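Local structure of putative mandelate racemase (Bordetella bronchiseptica, 3OZY) at residues E197-A211 with C223-G237. The protein is of unknown function but, as an enolase superfamily member with magnesium in its beta-alpha barrel, probably acts on acid sugars by abstracting a proton next to a carboxylate. Numbering follows the deposited sequence. Where two conformers were deposited one is given.
With MG (magnesium ion), chain C; ACY (acetic acid), chain G; ACY (acetic acid), chain I.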
# COMPACT_ATOMS: atom_id res chain seq x y z
N GLU A 197 -30.59 -12.54 -8.54
CA GLU A 197 -29.84 -11.96 -7.42
C GLU A 197 -29.44 -10.54 -7.74
O GLU A 197 -28.97 -10.26 -8.84
CB GLU A 197 -28.60 -12.79 -7.07
CG GLU A 197 -28.89 -14.24 -6.66
CD GLU A 197 -29.60 -14.38 -5.31
OE1 GLU A 197 -29.73 -13.39 -4.56
OE2 GLU A 197 -30.00 -15.52 -4.99
N ILE A 198 -29.64 -9.64 -6.78
CA ILE A 198 -29.24 -8.25 -6.95
C ILE A 198 -28.18 -7.92 -5.91
O ILE A 198 -28.42 -8.05 -4.70
CB ILE A 198 -30.45 -7.29 -6.82
CG1 ILE A 198 -31.50 -7.59 -7.90
CG2 ILE A 198 -30.00 -5.84 -6.93
CD1 ILE A 198 -32.80 -6.82 -7.73
N LEU A 199 -27.02 -7.52 -6.40
CA LEU A 199 -25.87 -7.15 -5.58
C LEU A 199 -25.75 -5.63 -5.60
O LEU A 199 -26.16 -5.00 -6.57
CB LEU A 199 -24.60 -7.74 -6.20
CG LEU A 199 -24.40 -9.26 -6.15
CD1 LEU A 199 -25.57 -10.07 -6.71
CD2 LEU A 199 -23.12 -9.59 -6.90
N VAL A 200 -25.19 -5.05 -4.54
CA VAL A 200 -25.03 -3.60 -4.45
C VAL A 200 -23.58 -3.29 -4.08
O VAL A 200 -22.95 -4.05 -3.33
CB VAL A 200 -26.00 -3.03 -3.39
CG1 VAL A 200 -25.65 -1.61 -3.02
CG2 VAL A 200 -27.45 -3.13 -3.88
N ASP A 201 -23.04 -2.19 -4.62
CA ASP A 201 -21.64 -1.83 -4.44
C ASP A 201 -21.53 -0.32 -4.26
O ASP A 201 -21.87 0.43 -5.19
CB ASP A 201 -20.85 -2.31 -5.67
CG ASP A 201 -19.37 -2.02 -5.59
OD1 ASP A 201 -18.92 -1.29 -4.68
OD2 ASP A 201 -18.65 -2.52 -6.49
N ALA A 202 -21.09 0.11 -3.08
CA ALA A 202 -21.01 1.53 -2.75
C ALA A 202 -19.63 2.14 -2.99
O ALA A 202 -19.46 3.33 -2.78
CB ALA A 202 -21.44 1.77 -1.30
N ASN A 203 -18.65 1.35 -3.41
CA ASN A 203 -17.31 1.89 -3.66
C ASN A 203 -16.79 2.77 -2.51
O ASN A 203 -16.18 3.82 -2.75
CB ASN A 203 -17.26 2.67 -4.98
CG ASN A 203 -17.26 1.76 -6.18
OD1 ASN A 203 -18.32 1.46 -6.75
ND2 ASN A 203 -16.08 1.32 -6.59
N GLN A 204 -17.01 2.33 -1.28
CA GLN A 204 -16.50 3.00 -0.08
C GLN A 204 -17.11 4.38 0.16
O GLN A 204 -16.52 5.21 0.86
CB GLN A 204 -14.97 3.16 -0.12
CG GLN A 204 -14.18 1.91 -0.48
CD GLN A 204 -12.68 2.16 -0.40
OE1 GLN A 204 -12.16 2.55 0.65
NE2 GLN A 204 -11.97 1.95 -1.51
N SER A 205 -18.29 4.62 -0.40
CA SER A 205 -18.86 5.98 -0.43
C SER A 205 -19.67 6.40 0.78
O SER A 205 -20.02 7.57 0.89
CB SER A 205 -19.77 6.14 -1.66
OG SER A 205 -19.02 6.06 -2.85
N LEU A 206 -20.00 5.46 1.65
CA LEU A 206 -20.90 5.77 2.75
C LEU A 206 -20.18 5.77 4.09
O LEU A 206 -19.19 5.06 4.26
CB LEU A 206 -22.03 4.73 2.83
CG LEU A 206 -22.87 4.61 1.56
CD1 LEU A 206 -23.77 3.38 1.65
CD2 LEU A 206 -23.70 5.88 1.33
N GLY A 207 -20.71 6.56 5.02
CA GLY A 207 -20.34 6.44 6.42
C GLY A 207 -21.19 5.38 7.11
O GLY A 207 -22.13 4.85 6.51
N ARG A 208 -20.88 5.09 8.36
CA ARG A 208 -21.54 4.00 9.07
C ARG A 208 -23.05 4.14 9.18
O ARG A 208 -23.78 3.17 8.96
CB ARG A 208 -20.96 3.83 10.47
CG ARG A 208 -19.52 3.35 10.50
CD ARG A 208 -19.00 3.43 11.91
NE ARG A 208 -17.66 2.88 12.07
CZ ARG A 208 -17.04 2.79 13.23
NH1 ARG A 208 -17.63 3.22 14.34
NH2 ARG A 208 -15.82 2.28 13.28
N HIS A 209 -23.52 5.33 9.53
CA HIS A 209 -24.95 5.50 9.76
C HIS A 209 -25.76 5.43 8.48
O HIS A 209 -26.81 4.78 8.45
CB HIS A 209 -25.20 6.76 10.58
CG HIS A 209 -24.53 6.68 11.91
ND1 HIS A 209 -23.24 7.14 12.11
CD2 HIS A 209 -24.91 6.08 13.06
CE1 HIS A 209 -22.88 6.85 13.35
NE2 HIS A 209 -23.87 6.21 13.95
N ASP A 210 -25.26 6.05 7.42
CA ASP A 210 -25.92 5.93 6.13
C ASP A 210 -25.85 4.49 5.63
O ASP A 210 -26.78 4.01 4.98
CB ASP A 210 -25.29 6.87 5.09
CG ASP A 210 -25.66 8.33 5.31
OD1 ASP A 210 -26.70 8.61 5.94
OD2 ASP A 210 -24.92 9.21 4.82
N ALA A 211 -24.76 3.78 5.92
CA ALA A 211 -24.67 2.38 5.52
C ALA A 211 -25.67 1.51 6.29
O ALA A 211 -26.28 0.61 5.71
CB ALA A 211 -23.25 1.85 5.71
N CYS A 223 -31.30 -8.29 -1.19
CA CYS A 223 -30.02 -8.23 -1.90
C CYS A 223 -29.02 -9.29 -1.45
O CYS A 223 -28.95 -9.64 -0.27
CB CYS A 223 -29.40 -6.84 -1.78
SG CYS A 223 -30.35 -5.56 -2.61
N TYR A 224 -28.24 -9.79 -2.40
CA TYR A 224 -27.26 -10.84 -2.13
C TYR A 224 -26.08 -10.35 -1.28
O TYR A 224 -25.68 -11.01 -0.31
CB TYR A 224 -26.76 -11.42 -3.45
CG TYR A 224 -25.94 -12.68 -3.31
CD1 TYR A 224 -26.54 -13.93 -3.20
CD2 TYR A 224 -24.55 -12.62 -3.31
CE1 TYR A 224 -25.78 -15.08 -3.07
CE2 TYR A 224 -23.78 -13.77 -3.18
CZ TYR A 224 -24.40 -14.99 -3.06
OH TYR A 224 -23.63 -16.13 -2.92
N TRP A 225 -25.51 -9.21 -1.64
CA TRP A 225 -24.42 -8.63 -0.88
C TRP A 225 -24.37 -7.12 -0.99
O TRP A 225 -24.99 -6.54 -1.88
CB TRP A 225 -23.07 -9.28 -1.20
CG TRP A 225 -22.33 -8.92 -2.49
CD1 TRP A 225 -22.17 -7.68 -3.08
CD2 TRP A 225 -21.54 -9.83 -3.25
NE1 TRP A 225 -21.36 -7.80 -4.20
CE2 TRP A 225 -20.95 -9.11 -4.32
CE3 TRP A 225 -21.28 -11.20 -3.14
CZ2 TRP A 225 -20.13 -9.73 -5.27
CZ3 TRP A 225 -20.47 -11.81 -4.08
CH2 TRP A 225 -19.90 -11.08 -5.13
N PHE A 226 -23.65 -6.52 -0.04
CA PHE A 226 -23.40 -5.08 0.09
C PHE A 226 -21.88 -4.96 0.02
O PHE A 226 -21.17 -5.29 0.99
CB PHE A 226 -23.91 -4.63 1.47
CG PHE A 226 -24.02 -3.14 1.67
CD1 PHE A 226 -23.77 -2.23 0.66
CD2 PHE A 226 -24.43 -2.66 2.91
CE1 PHE A 226 -23.93 -0.86 0.89
CE2 PHE A 226 -24.59 -1.32 3.15
CZ PHE A 226 -24.34 -0.41 2.14
N GLU A 227 -21.37 -4.51 -1.12
CA GLU A 227 -19.93 -4.48 -1.41
C GLU A 227 -19.33 -3.10 -1.16
O GLU A 227 -19.95 -2.08 -1.48
CB GLU A 227 -19.72 -4.91 -2.86
CG GLU A 227 -18.33 -4.69 -3.39
CD GLU A 227 -18.12 -5.33 -4.74
OE1 GLU A 227 -19.00 -6.10 -5.18
OE2 GLU A 227 -17.08 -5.08 -5.37
N GLU A 228 -18.13 -3.07 -0.58
CA GLU A 228 -17.46 -1.83 -0.17
C GLU A 228 -18.45 -0.82 0.40
O GLU A 228 -18.53 0.33 -0.05
CB GLU A 228 -16.63 -1.22 -1.30
CG GLU A 228 -15.37 -2.04 -1.63
CD GLU A 228 -14.34 -1.21 -2.38
OE1 GLU A 228 -14.75 -0.32 -3.17
OE2 GLU A 228 -13.13 -1.42 -2.17
N PRO A 229 -19.22 -1.22 1.42
CA PRO A 229 -20.19 -0.27 1.97
C PRO A 229 -19.50 0.94 2.61
O PRO A 229 -20.07 2.04 2.60
CB PRO A 229 -20.90 -1.10 3.05
CG PRO A 229 -19.87 -2.14 3.45
CD PRO A 229 -19.20 -2.50 2.15
N LEU A 230 -18.30 0.73 3.14
CA LEU A 230 -17.55 1.75 3.88
C LEU A 230 -16.13 1.81 3.36
O LEU A 230 -15.68 0.94 2.62
CB LEU A 230 -17.48 1.39 5.37
CG LEU A 230 -18.82 1.12 6.06
CD1 LEU A 230 -18.58 0.50 7.43
CD2 LEU A 230 -19.63 2.40 6.20
N SER A 231 -15.40 2.83 3.79
CA SER A 231 -13.95 2.84 3.64
C SER A 231 -13.37 1.48 4.03
O SER A 231 -13.71 0.93 5.09
CB SER A 231 -13.36 3.89 4.57
OG SER A 231 -11.95 3.73 4.66
N ILE A 232 -12.47 0.96 3.20
CA ILE A 232 -11.81 -0.30 3.54
C ILE A 232 -10.92 -0.17 4.77
O ILE A 232 -10.47 -1.17 5.31
CB ILE A 232 -10.97 -0.89 2.37
CG1 ILE A 232 -9.56 -0.30 2.32
CG2 ILE A 232 -11.71 -0.74 1.05
CD1 ILE A 232 -9.50 1.13 1.85
N ASP A 233 -10.69 1.06 5.22
CA ASP A 233 -9.90 1.30 6.41
C ASP A 233 -10.69 1.18 7.70
O ASP A 233 -10.10 1.18 8.79
CB ASP A 233 -9.24 2.68 6.32
CG ASP A 233 -8.15 2.73 5.27
OD1 ASP A 233 -7.36 1.76 5.22
OD2 ASP A 233 -8.09 3.70 4.50
N ASP A 234 -12.02 1.10 7.60
CA ASP A 234 -12.87 1.04 8.78
C ASP A 234 -13.36 -0.40 9.02
O ASP A 234 -14.49 -0.76 8.67
CB ASP A 234 -14.07 1.98 8.60
CG ASP A 234 -14.96 2.01 9.81
OD1 ASP A 234 -14.57 1.42 10.85
OD2 ASP A 234 -16.05 2.63 9.73
N ILE A 235 -12.49 -1.23 9.59
CA ILE A 235 -12.85 -2.63 9.83
C ILE A 235 -14.04 -2.75 10.79
O ILE A 235 -14.98 -3.53 10.56
CB ILE A 235 -11.64 -3.44 10.34
CG1 ILE A 235 -10.54 -3.43 9.28
CG2 ILE A 235 -12.06 -4.87 10.63
CD1 ILE A 235 -9.26 -4.17 9.69
N GLU A 236 -14.01 -1.98 11.88
CA GLU A 236 -15.07 -2.04 12.88
C GLU A 236 -16.44 -1.69 12.30
O GLU A 236 -17.45 -2.29 12.68
CB GLU A 236 -14.72 -1.12 14.06
CG GLU A 236 -15.84 -0.87 15.08
CD GLU A 236 -16.22 -2.08 15.90
OE1 GLU A 236 -15.68 -3.18 15.67
OE2 GLU A 236 -17.08 -1.94 16.80
N GLY A 237 -16.49 -0.73 11.38
CA GLY A 237 -17.75 -0.40 10.73
C GLY A 237 -18.35 -1.59 10.01
O GLY A 237 -19.58 -1.78 10.02
MG MG C . -16.44 -3.22 -6.45
C ACY G . -18.21 7.31 9.60
O ACY G . -19.12 7.95 10.16
OXT ACY G . -18.39 6.23 9.03
CH3 ACY G . -16.81 7.86 9.59
C ACY I . -15.69 0.70 -10.63
O ACY I . -16.49 0.99 -9.73
OXT ACY I . -16.04 0.33 -11.77
CH3 ACY I . -14.22 0.81 -10.37
O HOH W 1 -16.33 -1.63 -4.89
O HOH W 2 -13.74 1.75 -4.58
O HOH W 3 -15.65 -1.38 -7.73
O HOH W 4 -16.70 4.87 5.39
O HOH W 5 -16.55 -4.32 -8.54
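D201 and E227, bridged in register at the ends of parallel strands 197-201 and 225-227, share a magnesium ion, a worked example of how the enolase superfamily places its metal at the C-terminal strand ends. OD2 of D201 binds the magnesium at 2.3 Å and OE2 of E227 at 2.2 Å; the two carboxylates lie stacked, their planes 20° apart, and the metal bridges these two oxygens. E254 completes the protein ligands, with three waters. E227 reaches the ion because its chain runs extended beyond a CG anti to the backbone N (chi1 169°), and its other oxygen, OE1, is held by K171 and Q275. D201 OD2 also accepts from K173 NZ, while OD1 takes the backbone N of N203, an Asx turn, and a metal-bound water that also donates to E228 OE1; E228 OE2 is hydrogen-bonded to N255.

Back along the strands from the metal, backbone bonds run from Y224 N to I198 O as far as A202 N to E227 O, though W225 N, buried here, finds no partner. L199 CD2 sits over one face of the W225 indole in a CH-pi contact, 3.7 Å from the six-membered ring centroid.

Past the strands the pairing passes to loops and the first turns of the following helices. Q204 N donates to E228 O (2.8 Å), and its side-chain OE1 accepts from I232 N at 3.0 Å, the donor standing above the amide plane. R208 grips D234 side-on in a salt bridge of two hydrogen bonds, NE to OD2 and NH2 to OD1, each 2.9 Å; OD1 also caps helix 235-242 through G237 N.

The contact joins both strands of the beta-alpha-beta unit whose helix, 208-220, packs on V200 and F226 through L218, while strands 169-173 and 249-252 continue the barrel beyond 197-201 and 225-227 respectively.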